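Local atomic coordinates of C381 turret protein (Sulfolobus turreted icosahedral virus, PDB entry 4IND), a protein that builds the turrets of an archaeal icosahedral virus, five copies joining in an assembly in which each chain carries three jelly-roll domains. Residues A[9-14]-A[31-36]; A[105-110]-A[160-165]; A[299-304]-A[370-375]; A[310-315]-A[355-360]. All blocks are in the same frame, centred on the assembly; numbering follows the deposited sequence.

Contact 1 (A[9-14]-A[31-36]); sequences SFPANA and FVNSIF
A14 and N33 are joined by a backbone hydrogen bond, A14 N to N33 O at 2.8 Å and nearly straight (165° at the hydrogen), where the turn after strand 9-11 passes the loop that follows helix 25-31; the two backbones come closest, CA to CA, at A12 and S34. N33 carries most of the side-chain contact. Its CG stands anti to the backbone N (chi1 -172°), which carries the amide across to 9-14, and OD1 accepts from N13 N at 3.2 Å. That donor lies well above the carbonyl plane. A weak second bond reaches the same OD1 from N13 ND2 at 3.4 Å, the two amide planes being 65° apart. Meanwhile P11 CB rests 3.5 Å from N33 OD1. F10 turns the edge of its ring to the backbone, with CE1 3.7 Å from S34 O, and A12 CB sits against that same oxygen. Between the segments one water lies within bonding reach of P11 O and F36 O, 2.8 Å from each, and accepts a weak bond from S34 N. S34 OG bonds back to A30 O. N13 OD1 bonds to S57 N of a second subunit, and S9, F10 and P11 pair with a strand of that subunit in a parallel ladder. The arrangement thus ties the N-terminal arm to the first jelly roll, beside a beta sheet that continues across the subunit interface of the turret.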
loop_
_atom_site.group_PDB
_atom_site.type_symbol
_atom_site.label_atom_id
_atom_site.label_comp_id
_atom_site.label_asym_id
_atom_site.label_seq_id
_atom_site.Cartn_x
_atom_site.Cartn_y
_atom_site.Cartn_z
ATOM N N SER A 9 30.639 -33.351 -13.591
ATOM C CA SER A 9 30.286 -32.339 -14.571
ATOM C C SER A 9 28.792 -32.434 -14.884
ATOM O O SER A 9 28.175 -33.480 -14.714
ATOM C CB SER A 9 31.114 -32.520 -15.845
ATOM O OG SER A 9 30.722 -33.696 -16.516
ATOM N N PHE A 10 28.189 -31.328 -15.297
ATOM C CA PHE A 10 26.783 -31.362 -15.692
ATOM C C PHE A 10 26.487 -30.333 -16.765
ATOM O O PHE A 10 27.045 -29.226 -16.748
ATOM C CB PHE A 10 25.840 -31.191 -14.474
ATOM C CG PHE A 10 25.919 -29.834 -13.811
ATOM C CD1 PHE A 10 24.892 -28.915 -13.956
ATOM C CD2 PHE A 10 27.008 -29.491 -13.019
ATOM C CE1 PHE A 10 24.948 -27.657 -13.331
ATOM C CE2 PHE A 10 27.077 -28.249 -12.390
ATOM C CZ PHE A 10 26.038 -27.328 -12.535
ATOM N N PRO A 11 25.599 -30.691 -17.708
ATOM C CA PRO A 11 25.202 -29.759 -18.773
ATOM C C PRO A 11 24.212 -28.765 -18.203
ATOM O O PRO A 11 23.326 -29.147 -17.396
ATOM C CB PRO A 11 24.502 -30.674 -19.783
ATOM C CG PRO A 11 23.907 -31.762 -18.928
ATOM C CD PRO A 11 24.923 -31.995 -17.828
ATOM N N ALA A 12 24.336 -27.491 -18.578
ATOM C CA ALA A 12 23.462 -26.485 -17.969
ATOM C C ALA A 12 22.987 -25.424 -18.951
ATOM O O ALA A 12 22.826 -24.257 -18.599
ATOM C CB ALA A 12 24.151 -25.854 -16.758
ATOM N N ASN A 13 22.735 -25.826 -20.190
ATOM C CA ASN A 13 22.328 -24.863 -21.213
ATOM C C ASN A 13 20.939 -24.248 -21.120
ATOM O O ASN A 13 20.731 -23.122 -21.585
ATOM C CB ASN A 13 22.516 -25.488 -22.589
ATOM C CG ASN A 13 23.923 -25.945 -22.777
ATOM O OD1 ASN A 13 24.814 -25.111 -22.933
ATOM N ND2 ASN A 13 24.159 -27.255 -22.651
ATOM N N ALA A 14 19.997 -24.976 -20.532
ATOM C CA ALA A 14 18.593 -24.618 -20.626
ATOM C C ALA A 14 18.226 -23.570 -19.582
ATOM O O ALA A 14 18.787 -23.545 -18.488
ATOM C CB ALA A 14 17.698 -25.865 -20.473
ATOM N N PHE A 31 15.188 -29.599 -16.580
ATOM C CA PHE A 31 15.780 -29.801 -15.257
ATOM C C PHE A 31 17.176 -30.420 -15.339
ATOM O O PHE A 31 18.115 -29.957 -14.690
ATOM C CB PHE A 31 14.825 -30.694 -14.431
ATOM C CG PHE A 31 15.184 -30.828 -12.970
ATOM C CD1 PHE A 31 14.973 -29.776 -12.092
ATOM C CD2 PHE A 31 15.636 -32.053 -12.460
ATOM C CE1 PHE A 31 15.258 -29.921 -10.717
ATOM C CE2 PHE A 31 15.931 -32.205 -11.115
ATOM C CZ PHE A 31 15.746 -31.145 -10.236
ATOM N N VAL A 32 17.321 -31.455 -16.148
ATOM C CA VAL A 32 18.595 -32.162 -16.259
ATOM C C VAL A 32 19.526 -31.567 -17.348
ATOM O O VAL A 32 20.516 -32.174 -17.737
ATOM C CB VAL A 32 18.373 -33.677 -16.450
ATOM C CG1 VAL A 32 17.477 -34.203 -15.344
ATOM C CG2 VAL A 32 17.774 -33.982 -17.850
ATOM N N ASN A 33 19.184 -30.375 -17.841
ATOM C CA ASN A 33 20.086 -29.598 -18.703
ATOM C C ASN A 33 20.181 -28.174 -18.132
ATOM O O ASN A 33 20.308 -27.195 -18.872
ATOM C CB ASN A 33 19.559 -29.567 -20.135
ATOM C CG ASN A 33 20.549 -28.943 -21.129
ATOM O OD1 ASN A 33 21.748 -28.802 -20.854
ATOM N ND2 ASN A 33 20.040 -28.579 -22.304
ATOM N N SER A 34 20.111 -28.062 -16.815
ATOM C CA SER A 34 20.220 -26.734 -16.208
ATOM C C SER A 34 20.699 -26.775 -14.780
ATOM O O SER A 34 21.703 -26.145 -14.444
ATOM C CB SER A 34 18.876 -25.995 -16.294
ATOM O OG SER A 34 17.846 -26.784 -15.738
ATOM N N ILE A 35 19.989 -27.512 -13.929
ATOM C CA ILE A 35 20.261 -27.444 -12.492
ATOM C C ILE A 35 20.471 -28.787 -11.776
ATOM O O ILE A 35 20.816 -28.815 -10.605
ATOM C CB ILE A 35 19.181 -26.634 -11.759
ATOM C CG1 ILE A 35 17.817 -27.319 -11.835
ATOM C CG2 ILE A 35 19.100 -25.217 -12.331
ATOM C CD1 ILE A 35 16.714 -26.592 -11.025
ATOM N N PHE A 36 20.284 -29.893 -12.487
ATOM C CA PHE A 36 20.462 -31.208 -11.873
ATOM C C PHE A 36 21.839 -31.796 -12.174
ATOM O O PHE A 36 22.273 -31.805 -13.326
ATOM C CB PHE A 36 19.334 -32.170 -12.301
ATOM C CG PHE A 36 19.401 -33.524 -11.630
ATOM C CD1 PHE A 36 18.943 -33.694 -10.331
ATOM C CD2 PHE A 36 19.903 -34.620 -12.311
ATOM C CE1 PHE A 36 18.996 -34.935 -9.713
ATOM C CE2 PHE A 36 19.966 -35.873 -11.715
ATOM C CZ PHE A 36 19.505 -36.037 -10.411
HETATM O O HOH W 1 21.564 -30.183 -15.526
#

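Contact 2 (A[105-110]-A[160-165]); sequences TMTYSI and IIHTSG
T107 and H162 form a single antiparallel bridge, a hydrogen-bonded pair joining the first galactose-binding-like domain to strand 155-163 of the second. T107 N donates to H162 O at 3.1 Å, in the carbonyl plane and on a lone pair, while H162 N returns a bond to T107 O at 2.9 Å. Apolar side chains pack beside this bridge. M106 lies side by side with T163, CG and SD both against T163 CB, and its CB meets I161 CG2 at 4.0 Å. I160 CD1 passes over the ring of Y108, 3.5 Å from Y108 CE1, while I161 CG1, 3.8 Å from the same CE1, and I160 O lie at the ring's edge, near its plane. In the next shell, I160 and I161 both face F255 in a classic beta bulge. Y108 OH is tied to Y119 O, which fixes the far end of the ring, and F255 packs on M106 and I161. T163 OG1 accepts from G165 N in an ST turn and also bonds N166 O. Across the seam, a water accepts from S109 N at 2.7 Å, donates to I160 O, and takes a weak bond from H162 NE2 at 3.1 Å, in the plane of the imidazole.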
loop_
_atom_site.group_PDB
_atom_site.type_symbol
_atom_site.label_atom_id
_atom_site.label_comp_id
_atom_site.label_asym_id
_atom_site.label_seq_id
_atom_site.Cartn_x
_atom_site.Cartn_y
_atom_site.Cartn_z
ATOM N N THR A 105 24.801 -28.372 8.506
ATOM C CA THR A 105 24.748 -29.394 9.561
ATOM C C THR A 105 23.329 -29.872 9.872
ATOM O O THR A 105 23.132 -31.039 10.179
ATOM C CB THR A 105 25.403 -28.929 10.863
ATOM O OG1 THR A 105 24.846 -27.663 11.238
ATOM C CG2 THR A 105 26.912 -28.795 10.706
ATOM N N MET A 106 22.348 -28.980 9.805
ATOM C CA MET A 106 20.985 -29.358 10.176
ATOM C C MET A 106 20.357 -30.183 9.070
ATOM O O MET A 106 20.634 -29.967 7.891
ATOM C CB MET A 106 20.143 -28.109 10.507
ATOM C CG MET A 106 20.710 -27.339 11.691
ATOM S SD MET A 106 19.681 -25.971 12.261
ATOM C CE MET A 106 19.513 -25.071 10.738
ATOM N N THR A 107 19.529 -31.149 9.455
ATOM C CA THR A 107 19.015 -32.131 8.494
ATOM C C THR A 107 17.513 -32.356 8.558
ATOM O O THR A 107 16.863 -32.065 9.575
ATOM C CB THR A 107 19.676 -33.512 8.730
ATOM O OG1 THR A 107 19.501 -33.909 10.092
ATOM C CG2 THR A 107 21.171 -33.473 8.429
ATOM N N TYR A 108 16.980 -32.899 7.464
ATOM C CA TYR A 108 15.662 -33.522 7.459
ATOM C C TYR A 108 15.864 -35.027 7.480
ATOM O O TYR A 108 16.788 -35.548 6.846
ATOM C CB TYR A 108 14.902 -33.155 6.191
ATOM C CG TYR A 108 14.542 -31.695 6.076
ATOM C CD1 TYR A 108 14.142 -30.964 7.192
ATOM C CD2 TYR A 108 14.587 -31.048 4.847
ATOM C CE1 TYR A 108 13.800 -29.632 7.077
ATOM C CE2 TYR A 108 14.248 -29.707 4.725
ATOM C CZ TYR A 108 13.850 -29.015 5.846
ATOM O OH TYR A 108 13.515 -27.690 5.733
ATOM N N SER A 109 15.002 -35.729 8.207
ATOM C CA SER A 109 14.994 -37.182 8.202
ATOM C C SER A 109 13.759 -37.668 7.423
ATOM O O SER A 109 12.627 -37.369 7.774
ATOM C CB SER A 109 15.011 -37.715 9.637
ATOM O OG SER A 109 14.988 -39.119 9.640
ATOM N N ILE A 110 13.988 -38.406 6.344
ATOM C CA ILE A 110 12.900 -38.831 5.466
ATOM C C ILE A 110 12.649 -40.324 5.618
ATOM O O ILE A 110 13.505 -41.151 5.286
ATOM C CB ILE A 110 13.233 -38.494 3.976
ATOM C CG1 ILE A 110 13.574 -37.007 3.826
ATOM C CG2 ILE A 110 12.084 -38.878 3.051
ATOM C CD1 ILE A 110 13.977 -36.589 2.386
ATOM N N ILE A 160 10.304 -29.975 11.510
ATOM C CA ILE A 160 11.010 -31.098 10.885
ATOM C C ILE A 160 12.523 -30.874 10.777
ATOM O O ILE A 160 13.249 -31.727 10.262
ATOM C CB ILE A 160 10.481 -31.356 9.453
ATOM C CG1 ILE A 160 10.653 -30.093 8.617
ATOM C CG2 ILE A 160 9.021 -31.820 9.475
ATOM C CD1 ILE A 160 10.403 -30.315 7.109
ATOM N N ILE A 161 13.001 -29.713 11.218
ATOM C CA ILE A 161 14.420 -29.406 11.106
ATOM C C ILE A 161 15.144 -29.970 12.306
ATOM O O ILE A 161 14.811 -29.661 13.453
ATOM C CB ILE A 161 14.701 -27.889 11.042
ATOM C CG1 ILE A 161 13.860 -27.208 9.966
ATOM C CG2 ILE A 161 16.196 -27.627 10.817
ATOM C CD1 ILE A 161 13.838 -25.674 10.087
ATOM N N HIS A 162 16.143 -30.807 12.057
ATOM C CA HIS A 162 16.880 -31.430 13.156
ATOM C C HIS A 162 18.215 -30.763 13.418
ATOM O O HIS A 162 18.999 -30.531 12.489
ATOM C CB HIS A 162 17.148 -32.923 12.871
ATOM C CG HIS A 162 15.910 -33.743 12.765
ATOM N ND1 HIS A 162 15.311 -34.326 13.862
ATOM C CD2 HIS A 162 15.143 -34.077 11.701
ATOM C CE1 HIS A 162 14.237 -34.988 13.476
ATOM N NE2 HIS A 162 14.115 -34.856 12.166
ATOM N N THR A 163 18.502 -30.520 14.697
ATOM C CA THR A 163 19.806 -29.990 15.068
ATOM C C THR A 163 20.323 -30.702 16.282
ATOM O O THR A 163 19.554 -31.173 17.133
ATOM C CB THR A 163 19.790 -28.450 15.316
ATOM O OG1 THR A 163 21.110 -28.025 15.679
ATOM C CG2 THR A 163 18.799 -28.079 16.457
ATOM N N SER A 164 21.636 -30.807 16.379
ATOM C CA SER A 164 22.210 -31.358 17.577
ATOM C C SER A 164 23.149 -30.350 18.239
ATOM O O SER A 164 24.002 -30.723 19.042
ATOM C CB SER A 164 22.921 -32.678 17.268
ATOM O OG SER A 164 23.879 -32.485 16.251
ATOM N N GLY A 165 22.986 -29.068 17.917
ATOM C CA GLY A 165 23.765 -28.043 18.598
ATOM C C GLY A 165 24.452 -27.005 17.720
ATOM O O GLY A 165 25.031 -26.049 18.228
HETATM O O HOH W 2 12.935 -34.387 9.381
#

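Contact 3 (A[299-304]-A[370-375]); sequences LKYASV and ILVYEQ
Y301 and V372 form a hydrogen-bonded pair at the centre of an antiparallel ladder between strands 295-305 and 365-377, the two middle strands of a four-stranded sheet in the third jelly roll. Among the backbone bonds, V372 N to Y301 O (2.9 Å) is followed by the S303 and I370 pair, joined in both directions. A classic beta bulge interrupts the register: K300 and Y301 both face V372, whose O takes a bond from K300 N at 2.9 Å and a weak one from Y301 N at 3.5 Å. Apolar contacts fall on both faces. On the face of L299, A302, L371 and Y373, L299 CD2 meets Y373 CB at 3.8 Å, and I287 and L288 pack on L371 and Y373 from strand 283-289. On the other, S303 CB lies 3.6 Å from I370 CG1, and Y301 stands beside V372, CB to CB; here P341, A335 and W331 of a third subunit pack on Y301, I370 and V372. Charged groups gather near the bulge. K300 NZ forms a salt bridge with D345 of its own chain, and E374 makes a long, weak ion pair with R347 of the third subunit. L371 has CG anti to the backbone N (chi1 174°), and with chi2 at 63° its CD1 turns to the neighbouring strand, 3.3 Å from Y301 O and 4.1 Å from A302 CB.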
loop_
_atom_site.group_PDB
_atom_site.type_symbol
_atom_site.label_atom_id
_atom_site.label_comp_id
_atom_site.label_asym_id
_atom_site.label_seq_id
_atom_site.Cartn_x
_atom_site.Cartn_y
_atom_site.Cartn_z
ATOM N N LEU A 299 8.081 6.227 25.093
ATOM C CA LEU A 299 7.779 6.946 26.340
ATOM C C LEU A 299 6.735 7.992 26.064
ATOM O O LEU A 299 6.859 8.742 25.094
ATOM C CB LEU A 299 9.022 7.621 26.914
ATOM C CG LEU A 299 10.299 6.801 27.022
ATOM C CD1 LEU A 299 11.361 7.585 27.786
ATOM C CD2 LEU A 299 10.020 5.472 27.696
ATOM N N LYS A 300 5.714 8.058 26.920
ATOM C CA LYS A 300 4.592 8.961 26.678
ATOM C C LYS A 300 4.551 10.117 27.674
ATOM O O LYS A 300 4.122 11.217 27.351
ATOM C CB LYS A 300 3.269 8.187 26.728
ATOM C CG LYS A 300 3.217 6.980 25.823
ATOM C CD LYS A 300 3.446 7.367 24.378
ATOM C CE LYS A 300 2.266 8.141 23.808
ATOM N NZ LYS A 300 2.380 8.316 22.326
ATOM N N TYR A 301 4.999 9.856 28.889
ATOM C CA TYR A 301 4.868 10.826 29.979
ATOM C C TYR A 301 5.825 10.500 31.111
ATOM O O TYR A 301 6.033 9.330 31.441
ATOM C CB TYR A 301 3.446 10.803 30.514
ATOM C CG TYR A 301 3.206 11.736 31.697
ATOM C CD1 TYR A 301 3.005 13.096 31.499
ATOM C CD2 TYR A 301 3.150 11.245 32.997
ATOM C CE1 TYR A 301 2.772 13.957 32.585
ATOM C CE2 TYR A 301 2.925 12.083 34.087
ATOM C CZ TYR A 301 2.741 13.441 33.872
ATOM O OH TYR A 301 2.505 14.286 34.945
ATOM N N ALA A 302 6.411 11.533 31.703
ATOM C CA ALA A 302 7.273 11.355 32.865
ATOM C C ALA A 302 7.136 12.514 33.835
ATOM O O ALA A 302 6.918 13.661 33.433
ATOM C CB ALA A 302 8.729 11.173 32.452
ATOM N N SER A 303 7.266 12.210 35.118
ATOM C CA SER A 303 7.148 13.224 36.150
ATOM C C SER A 303 8.034 12.841 37.324
ATOM O O SER A 303 8.250 11.656 37.590
ATOM C CB SER A 303 5.699 13.327 36.610
ATOM O OG SER A 303 5.528 14.419 37.477
ATOM N N VAL A 304 8.569 13.836 38.009
ATOM C CA VAL A 304 9.382 13.575 39.199
ATOM C C VAL A 304 8.824 14.381 40.357
ATOM O O VAL A 304 8.582 15.581 40.224
ATOM C CB VAL A 304 10.864 13.926 38.979
ATOM C CG1 VAL A 304 11.653 13.755 40.271
ATOM C CG2 VAL A 304 11.454 13.046 37.871
ATOM N N ILE A 370 7.897 8.883 37.981
ATOM C CA ILE A 370 6.833 8.084 37.404
ATOM C C ILE A 370 6.950 8.194 35.893
ATOM O O ILE A 370 7.376 9.226 35.352
ATOM C CB ILE A 370 5.431 8.494 37.885
ATOM C CG1 ILE A 370 5.045 9.855 37.327
ATOM C CG2 ILE A 370 5.350 8.517 39.400
ATOM C CD1 ILE A 370 3.806 10.419 37.983
ATOM N N LEU A 371 6.589 7.115 35.219
ATOM C CA LEU A 371 6.789 7.008 33.789
ATOM C C LEU A 371 5.642 6.191 33.208
ATOM O O LEU A 371 5.227 5.185 33.797
ATOM C CB LEU A 371 8.144 6.350 33.525
ATOM C CG LEU A 371 8.517 6.001 32.090
ATOM C CD1 LEU A 371 8.618 7.268 31.256
ATOM C CD2 LEU A 371 9.827 5.225 32.061
ATOM N N VAL A 372 5.088 6.662 32.094
ATOM C CA VAL A 372 4.151 5.866 31.320
ATOM C C VAL A 372 4.839 5.539 30.015
ATOM O O VAL A 372 5.329 6.439 29.331
ATOM C CB VAL A 372 2.853 6.629 31.030
ATOM C CG1 VAL A 372 1.977 5.806 30.105
ATOM C CG2 VAL A 372 2.124 6.931 32.337
ATOM N N TYR A 373 4.875 4.256 29.666
ATOM C CA TYR A 373 5.554 3.834 28.438
ATOM C C TYR A 373 4.824 2.658 27.831
ATOM O O TYR A 373 4.082 1.942 28.530
ATOM C CB TYR A 373 6.999 3.438 28.736
ATOM C CG TYR A 373 7.123 2.134 29.487
ATOM C CD1 TYR A 373 7.262 0.931 28.811
ATOM C CD2 TYR A 373 7.101 2.100 30.875
ATOM C CE1 TYR A 373 7.380 -0.266 29.497
ATOM C CE2 TYR A 373 7.218 0.905 31.569
ATOM C CZ TYR A 373 7.345 -0.268 30.870
ATOM O OH TYR A 373 7.455 -1.458 31.539
ATOM N N GLU A 374 5.031 2.451 26.539
ATOM C CA GLU A 374 4.529 1.275 25.868
ATOM C C GLU A 374 5.713 0.376 25.564
ATOM O O GLU A 374 6.806 0.859 25.258
ATOM C CB GLU A 374 3.853 1.654 24.540
ATOM C CG GLU A 374 2.693 2.633 24.644
ATOM C CD GLU A 374 2.132 3.022 23.268
ATOM O OE1 GLU A 374 0.969 3.469 23.190
ATOM O OE2 GLU A 374 2.859 2.884 22.259
ATOM N N GLN A 375 5.505 -0.930 25.659
ATOM C CA GLN A 375 6.477 -1.889 25.121
ATOM C C GLN A 375 5.917 -2.412 23.812
ATOM O O GLN A 375 4.781 -2.899 23.758
ATOM C CB GLN A 375 6.700 -3.036 26.109
ATOM C CG GLN A 375 7.645 -4.114 25.577
ATOM C CD GLN A 375 8.119 -5.048 26.669
ATOM O OE1 GLN A 375 7.613 -5.019 27.788
ATOM N NE2 GLN A 375 9.109 -5.870 26.356
#

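Contact 4 (A[310-315]-A[355-360]); sequences AVTQCQ and VANGGS
Q315 and V355 are joined by two backbone hydrogen bonds at one end of an antiparallel ladder, in which the axes of 311-315 and 355-358 lie 174° apart. The full strands, 311-319 and 351-358, are the middle strands of the second sheet of the C-terminal jelly roll. Q315 N to V355 O measures 2.8 Å, with the return bond from V355 N to Q315 O nearly as short. At the next hydrogen-bonded pair, N357 N donates to Q313 O at 2.9 Å. A classic beta bulge follows, with T312 and Q313 both opposite N357. Their backbone N atoms approach the N357 carbonyl from the same face of its plane: T312 N is 2.9 Å from N357 O. The bond from Q313 N to N357 O is longer, 3.2 Å. A310 O accepts from G359 N at the other end. G358 packs its CA 3.2 Å from A310 O, at backbone angles that glycine readily adopts. V311, C314 and A356 point to one face of the sheet, where I367 packs on V311 and C314, and L278 on V311 and A356. Q313, Q315, V355 and N357 lie on the other. T312 OG1 adds a weak bond to N357 O, and N357 CB is 3.7 Å from T312 OG1. Q313 runs out extended, CG anti to the backbone N (chi1 177°), which lays its amide across V355; its OE1 is held by Q282 NE2. The other amide atom, Q313 NE2, lies 3.5 Å from V355 CG1 and donates to Q315 OE1 at 3.1 Å, from above the plane of the accepting carbonyl.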
loop_
_atom_site.group_PDB
_atom_site.type_symbol
_atom_site.label_atom_id
_atom_site.label_comp_id
_atom_site.label_asym_id
_atom_site.label_seq_id
_atom_site.Cartn_x
_atom_site.Cartn_y
_atom_site.Cartn_z
ATOM N N ALA A 310 17.907 21.154 46.797
ATOM C CA ALA A 310 18.973 20.222 47.159
ATOM C C ALA A 310 19.309 19.248 46.029
ATOM O O ALA A 310 20.313 18.546 46.102
ATOM C CB ALA A 310 18.611 19.458 48.424
ATOM N N VAL A 311 18.471 19.208 44.993
ATOM C CA VAL A 311 18.716 18.369 43.819
ATOM C C VAL A 311 19.334 19.211 42.710
ATOM O O VAL A 311 18.738 20.188 42.263
ATOM C CB VAL A 311 17.413 17.720 43.299
ATOM C CG1 VAL A 311 17.710 16.724 42.162
ATOM C CG2 VAL A 311 16.675 17.034 44.432
ATOM N N THR A 312 20.528 18.827 42.272
ATOM C CA THR A 312 21.284 19.597 41.287
ATOM C C THR A 312 21.204 19.005 39.886
ATOM O O THR A 312 21.458 19.691 38.896
ATOM C CB THR A 312 22.761 19.669 41.678
ATOM O OG1 THR A 312 23.297 18.341 41.763
ATOM C CG2 THR A 312 22.923 20.366 43.021
ATOM N N GLN A 313 20.870 17.724 39.809
ATOM C CA GLN A 313 20.735 17.068 38.521
ATOM C C GLN A 313 19.627 16.041 38.555
ATOM O O GLN A 313 19.514 15.264 39.496
ATOM C CB GLN A 313 22.044 16.397 38.098
ATOM C CG GLN A 313 21.932 15.632 36.772
ATOM C CD GLN A 313 23.210 14.893 36.398
ATOM O OE1 GLN A 313 24.013 14.533 37.264
ATOM N NE2 GLN A 313 23.402 14.663 35.100
ATOM N N CYS A 314 18.809 16.044 37.515
ATOM C CA CYS A 314 17.752 15.062 37.402
ATOM C C CYS A 314 17.370 14.987 35.936
ATOM O O CYS A 314 16.517 15.747 35.474
ATOM C CB CYS A 314 16.559 15.461 38.280
ATOM S SG CYS A 314 15.280 14.184 38.386
ATOM N N GLN A 315 18.045 14.098 35.205
ATOM C CA GLN A 315 17.825 13.937 33.774
ATOM C C GLN A 315 17.378 12.524 33.441
ATOM O O GLN A 315 18.013 11.545 33.851
ATOM C CB GLN A 315 19.103 14.262 33.003
ATOM C CG GLN A 315 19.557 15.698 33.163
ATOM C CD GLN A 315 20.910 15.949 32.547
ATOM O OE1 GLN A 315 21.770 15.073 32.531
ATOM N NE2 GLN A 315 21.107 17.155 32.034
ATOM N N VAL A 355 19.549 9.873 35.582
ATOM C CA VAL A 355 20.811 10.319 36.140
ATOM C C VAL A 355 20.491 11.490 37.051
ATOM O O VAL A 355 19.879 12.461 36.627
ATOM C CB VAL A 355 21.804 10.738 35.044
ATOM C CG1 VAL A 355 23.119 11.194 35.666
ATOM C CG2 VAL A 355 22.052 9.582 34.079
ATOM N N ALA A 356 20.888 11.392 38.310
ATOM C CA ALA A 356 20.510 12.396 39.285
ATOM C C ALA A 356 21.649 12.648 40.252
ATOM O O ALA A 356 22.523 11.797 40.438
ATOM C CB ALA A 356 19.254 11.964 40.037
ATOM N N ASN A 357 21.634 13.827 40.862
ATOM C CA ASN A 357 22.640 14.183 41.841
ATOM C C ASN A 357 22.061 15.212 42.801
ATOM O O ASN A 357 21.146 15.966 42.443
ATOM C CB ASN A 357 23.895 14.724 41.152
ATOM C CG ASN A 357 25.104 14.732 42.069
ATOM O OD1 ASN A 357 25.012 14.392 43.255
ATOM N ND2 ASN A 357 26.250 15.115 41.522
ATOM N N GLY A 358 22.587 15.241 44.019
ATOM C CA GLY A 358 22.078 16.141 45.034
ATOM C C GLY A 358 22.127 15.529 46.422
ATOM O O GLY A 358 22.678 14.446 46.615
ATOM N N GLY A 359 21.546 16.228 47.392
ATOM C CA GLY A 359 21.575 15.779 48.769
ATOM C C GLY A 359 22.978 15.861 49.326
ATOM O O GLY A 359 23.886 16.363 48.659
ATOM N N SER A 360 23.155 15.379 50.551
ATOM C CA SER A 360 24.470 15.353 51.177
ATOM C C SER A 360 24.648 14.088 52.009
ATOM O O SER A 360 23.688 13.368 52.278
ATOM C CB SER A 360 24.665 16.588 52.054
ATOM O OG SER A 360 23.776 16.569 53.166
#

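The contacts are spread along the length of the elongated molecule. Contact 1 fastens the N-terminal arm beside a subunit interface, and contact 2, its centre about 28 Å away, bridges the first and second domains. Contacts 3 and 4 belong to the third domain, beyond the chain's centre; contact 1 lies about 74 Å from contact 4, centre to centre. In sequence, contact 4 falls between the two segments of contact 3. Their centres are about 20 Å apart, and consecutive strands connect them, 295-305 to 311-319 and 351-358 to 365-377. They meet where V304 CG2 packs on C314 SG at 4.0 Å. A bound dihydrogenphosphate ion lies about 9 Å from the side chain of K300 in contact 3.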